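Local coordinates for protein CT253 (Chlamydia trachomatis serovar L2, PDB 6UXC) that is of unknown function but is probably a lipoprotein, made with a signal peptide, that belongs to the uncharacterised DUF7499 family, at residues V118-F123 with A179-Y184. Residues are numbered along the deposited sequence; the frame is centred on the assembly and turned at random.
Sequences VRVRVF and ARVEGY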
ATOM      1  N   VAL A 118       1.029   3.814   7.440  1.00 29.41           N
ATOM      2  CA  VAL A 118       1.658   3.110   6.322  1.00 28.76           C
ATOM      3  C   VAL A 118       2.894   3.875   5.864  1.00 32.39           C
ATOM      4  O   VAL A 118       2.812   5.078   5.582  1.00 33.45           O
ATOM      5  CB  VAL A 118       0.688   2.943   5.138  1.00 30.42           C
ATOM      6  CG1 VAL A 118       1.425   2.379   3.912  1.00 29.73           C
ATOM      7  CG2 VAL A 118      -0.481   2.075   5.545  1.00 28.75           C
ATOM      8  N   ARG A 119       4.033   3.174   5.758  1.00 27.34           N
ATOM      9  CA  ARG A 119       5.210   3.753   5.119  1.00 28.68           C
ATOM     10  C   ARG A 119       5.158   3.455   3.622  1.00 26.17           C
ATOM     11  O   ARG A 119       5.168   2.288   3.203  1.00 27.59           O
ATOM     12  CB  ARG A 119       6.534   3.263   5.702  1.00 27.44           C
ATOM     13  CG  ARG A 119       7.707   3.980   5.036  1.00 32.05           C
ATOM     14  CD  ARG A 119       9.054   3.523   5.555  1.00 38.52           C
ATOM     15  NE  ARG A 119       9.202   3.782   6.966  1.00 50.61           N
ATOM     16  CZ  ARG A 119       9.284   2.850   7.910  1.00 49.66           C
ATOM     17  NH1 ARG A 119       9.244   1.557   7.622  1.00 48.22           N
ATOM     18  NH2 ARG A 119       9.412   3.232   9.164  1.00 43.72           N
ATOM     19  N   VAL A 120       5.061   4.511   2.827  1.00 26.33           N
ATOM     20  CA  VAL A 120       5.037   4.410   1.377  1.00 26.53           C
ATOM     21  C   VAL A 120       6.421   4.753   0.857  1.00 25.17           C
ATOM     22  O   VAL A 120       6.983   5.793   1.216  1.00 26.82           O
ATOM     23  CB  VAL A 120       3.980   5.345   0.765  1.00 28.26           C
ATOM     24  CG1 VAL A 120       3.958   5.191  -0.745  1.00 29.16           C
ATOM     25  CG2 VAL A 120       2.582   5.056   1.342  1.00 29.51           C
ATOM     26  N   ARG A 121       6.959   3.886   0.004  1.00 23.72           N
ATOM     27  CA  ARG A 121       8.173   4.126  -0.743  1.00 24.79           C
ATOM     28  C   ARG A 121       7.899   3.980  -2.231  1.00 24.70           C
ATOM     29  O   ARG A 121       7.123   3.122  -2.648  1.00 24.58           O
ATOM     30  CB  ARG A 121       9.263   3.150  -0.343  1.00 25.88           C
ATOM     31  CG  ARG A 121       9.849   3.432   0.988  1.00 25.43           C
ATOM     32  CD  ARG A 121      10.738   2.315   1.411  1.00 26.59           C
ATOM     33  NE  ARG A 121      11.569   2.697   2.540  1.00 28.40           N
ATOM     34  CZ  ARG A 121      12.549   1.949   3.019  1.00 27.77           C
ATOM     35  NH1 ARG A 121      12.775   0.752   2.493  1.00 27.86           N
ATOM     36  NH2 ARG A 121      13.306   2.407   4.008  1.00 31.02           N
ATOM     37  N   VAL A 122       8.558   4.809  -3.034  1.00 24.87           N
ATOM     38  CA  VAL A 122       8.599   4.604  -4.478  1.00 25.34           C
ATOM     39  C   VAL A 122      10.058   4.574  -4.890  1.00 26.63           C
ATOM     40  O   VAL A 122      10.834   5.452  -4.503  1.00 27.83           O
ATOM     41  CB  VAL A 122       7.852   5.706  -5.246  1.00 27.87           C
ATOM     42  CG1 VAL A 122       7.929   5.423  -6.736  1.00 25.43           C
ATOM     43  CG2 VAL A 122       6.425   5.776  -4.796  1.00 27.16           C
ATOM     44  N   PHE A 123      10.412   3.586  -5.692  1.00 23.73           N
ATOM     45  CA  PHE A 123      11.759   3.435  -6.220  1.00 26.98           C
ATOM     46  C   PHE A 123      11.718   3.630  -7.725  1.00 29.38           C
ATOM     47  O   PHE A 123      10.789   3.155  -8.382  1.00 28.12           O
ATOM     48  CB  PHE A 123      12.327   2.056  -5.947  1.00 25.28           C
ATOM     49  CG  PHE A 123      12.585   1.753  -4.484  1.00 23.85           C
ATOM     50  CD1 PHE A 123      11.546   1.453  -3.622  1.00 24.34           C
ATOM     51  CD2 PHE A 123      13.883   1.808  -3.988  1.00 25.91           C
ATOM     52  CE1 PHE A 123      11.807   1.179  -2.287  1.00 29.33           C
ATOM     53  CE2 PHE A 123      14.144   1.530  -2.679  1.00 27.38           C
ATOM     54  CZ  PHE A 123      13.106   1.216  -1.823  1.00 27.98           C
ATOM     55  N   ALA A 179      -2.689   9.057  -4.185  1.00 29.51           N
ATOM     56  CA  ALA A 179      -2.466  10.437  -4.612  1.00 31.25           C
ATOM     57  C   ALA A 179      -0.996  10.811  -4.497  1.00 31.20           C
ATOM     58  O   ALA A 179      -0.451  11.491  -5.381  1.00 35.13           O
ATOM     59  CB  ALA A 179      -3.315  11.407  -3.781  1.00 35.24           C
ATOM     60  N   ARG A 180      -0.339  10.369  -3.411  1.00 31.18           N
ATOM     61  CA  ARG A 180       1.079  10.646  -3.224  1.00 30.89           C
ATOM     62  C   ARG A 180       1.931   9.906  -4.246  1.00 27.20           C
ATOM     63  O   ARG A 180       2.874  10.483  -4.806  1.00 35.04           O
ATOM     64  CB  ARG A 180       1.506  10.252  -1.814  1.00 30.59           C
ATOM     65  CG  ARG A 180       0.880  11.124  -0.745  1.00 33.01           C
ATOM     66  CD  ARG A 180       1.392  12.563  -0.825  1.00 48.68           C
ATOM     67  NE  ARG A 180       1.630  13.069   0.517  1.00 66.65           N
ATOM     68  CZ  ARG A 180       0.691  13.586   1.301  1.00 78.42           C
ATOM     69  NH1 ARG A 180      -0.563  13.685   0.871  1.00 75.46           N
ATOM     70  NH2 ARG A 180       1.013  14.010   2.517  1.00 81.76           N
ATOM     71  N   VAL A 181       1.624   8.633  -4.492  1.00 28.06           N
ATOM     72  CA  VAL A 181       2.378   7.883  -5.491  1.00 28.66           C
ATOM     73  C   VAL A 181       2.258   8.568  -6.844  1.00 29.52           C
ATOM     74  O   VAL A 181       3.250   8.729  -7.568  1.00 31.45           O
ATOM     75  CB  VAL A 181       1.893   6.429  -5.551  1.00 29.41           C
ATOM     76  CG1 VAL A 181       2.556   5.698  -6.741  1.00 29.08           C
ATOM     77  CG2 VAL A 181       2.244   5.726  -4.230  1.00 29.38           C
ATOM     78  N   GLU A 182       1.036   8.954  -7.218  1.00 29.01           N
ATOM     79  CA  GLU A 182       0.831   9.648  -8.488  1.00 30.19           C
ATOM     80  C   GLU A 182       1.659  10.911  -8.567  1.00 34.50           C
ATOM     81  O   GLU A 182       2.272  11.215  -9.608  1.00 35.51           O
ATOM     82  CB  GLU A 182      -0.642  10.006  -8.650  1.00 30.96           C
ATOM     83  CG  GLU A 182      -1.530   8.840  -8.910  1.00 34.35           C
ATOM     84  CD  GLU A 182      -2.969   9.259  -9.083  1.00 43.17           C
ATOM     85  OE1 GLU A 182      -3.375  10.284  -8.489  1.00 42.54           O
ATOM     86  OE2 GLU A 182      -3.703   8.566  -9.809  1.00 43.78           O
ATOM     87  N   GLY A 183       1.655  11.686  -7.482  1.00 33.55           N
ATOM     88  CA  GLY A 183       2.392  12.935  -7.481  1.00 40.56           C
ATOM     89  C   GLY A 183       3.888  12.741  -7.649  1.00 36.75           C
ATOM     90  O   GLY A 183       4.532  13.438  -8.438  1.00 42.72           O
ATOM     91  N   TYR A 184       4.467  11.798  -6.902  1.00 36.04           N
ATOM     92  CA  TYR A 184       5.914  11.649  -6.957  1.00 36.23           C
ATOM     93  C   TYR A 184       6.364  10.927  -8.218  1.00 42.92           C
ATOM     94  O   TYR A 184       7.452  11.213  -8.730  1.00 39.76           O
ATOM     95  CB  TYR A 184       6.431  10.939  -5.704  1.00 38.17           C
ATOM     96  CG  TYR A 184       6.560  11.902  -4.558  1.00 38.32           C
ATOM     97  CD1 TYR A 184       5.473  12.178  -3.732  1.00 42.58           C
ATOM     98  CD2 TYR A 184       7.750  12.583  -4.328  1.00 40.29           C
ATOM     99  CE1 TYR A 184       5.581  13.082  -2.696  1.00 51.60           C
ATOM    100  CE2 TYR A 184       7.860  13.497  -3.295  1.00 44.41           C
ATOM    101  CZ  TYR A 184       6.775  13.736  -2.486  1.00 51.41           C
ATOM    102  OH  TYR A 184       6.871  14.642  -1.460  1.00 50.67           O
TER
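Val181, on the last turn of helix 165-184, meets Val120 and Val122 of strand 113-124, which point the same way. Its CG2 makes the closest approach to both, 3.9 Å from CG1 of Val120 and 4.2 Å from CG2 of Val122. CG1 of Val181 also lies 4.3 Å from CG2 of Val122, whereas CG2 alone reaches Val120. With CG1 anti to the backbone N (chi1 172°), CG2 falls beside that N and turns toward Val120, while CG1 is left beside Val122. The side chains of Val120 and Val181 cross at about a right angle, which gives this pair a point of methyl contact instead of a long shared flank. CA of Val122 and CA of Val181 are 7.1 Å apart, the nearest such pair, and only 139 Å² is buried in all. The helix packs against one face of the mixed sheet; Ile177, one turn earlier, touches Val120, while Val181 also reaches Val96 on the neighbouring strand 94-105. Arg121 points to the other face, and Arg180 pairs with Glu136 and Glu176. No polar bond joins the two segments, and the join between helix end and sheet, made by three buried valines, rests on apolar van der Waals contact and burial from water.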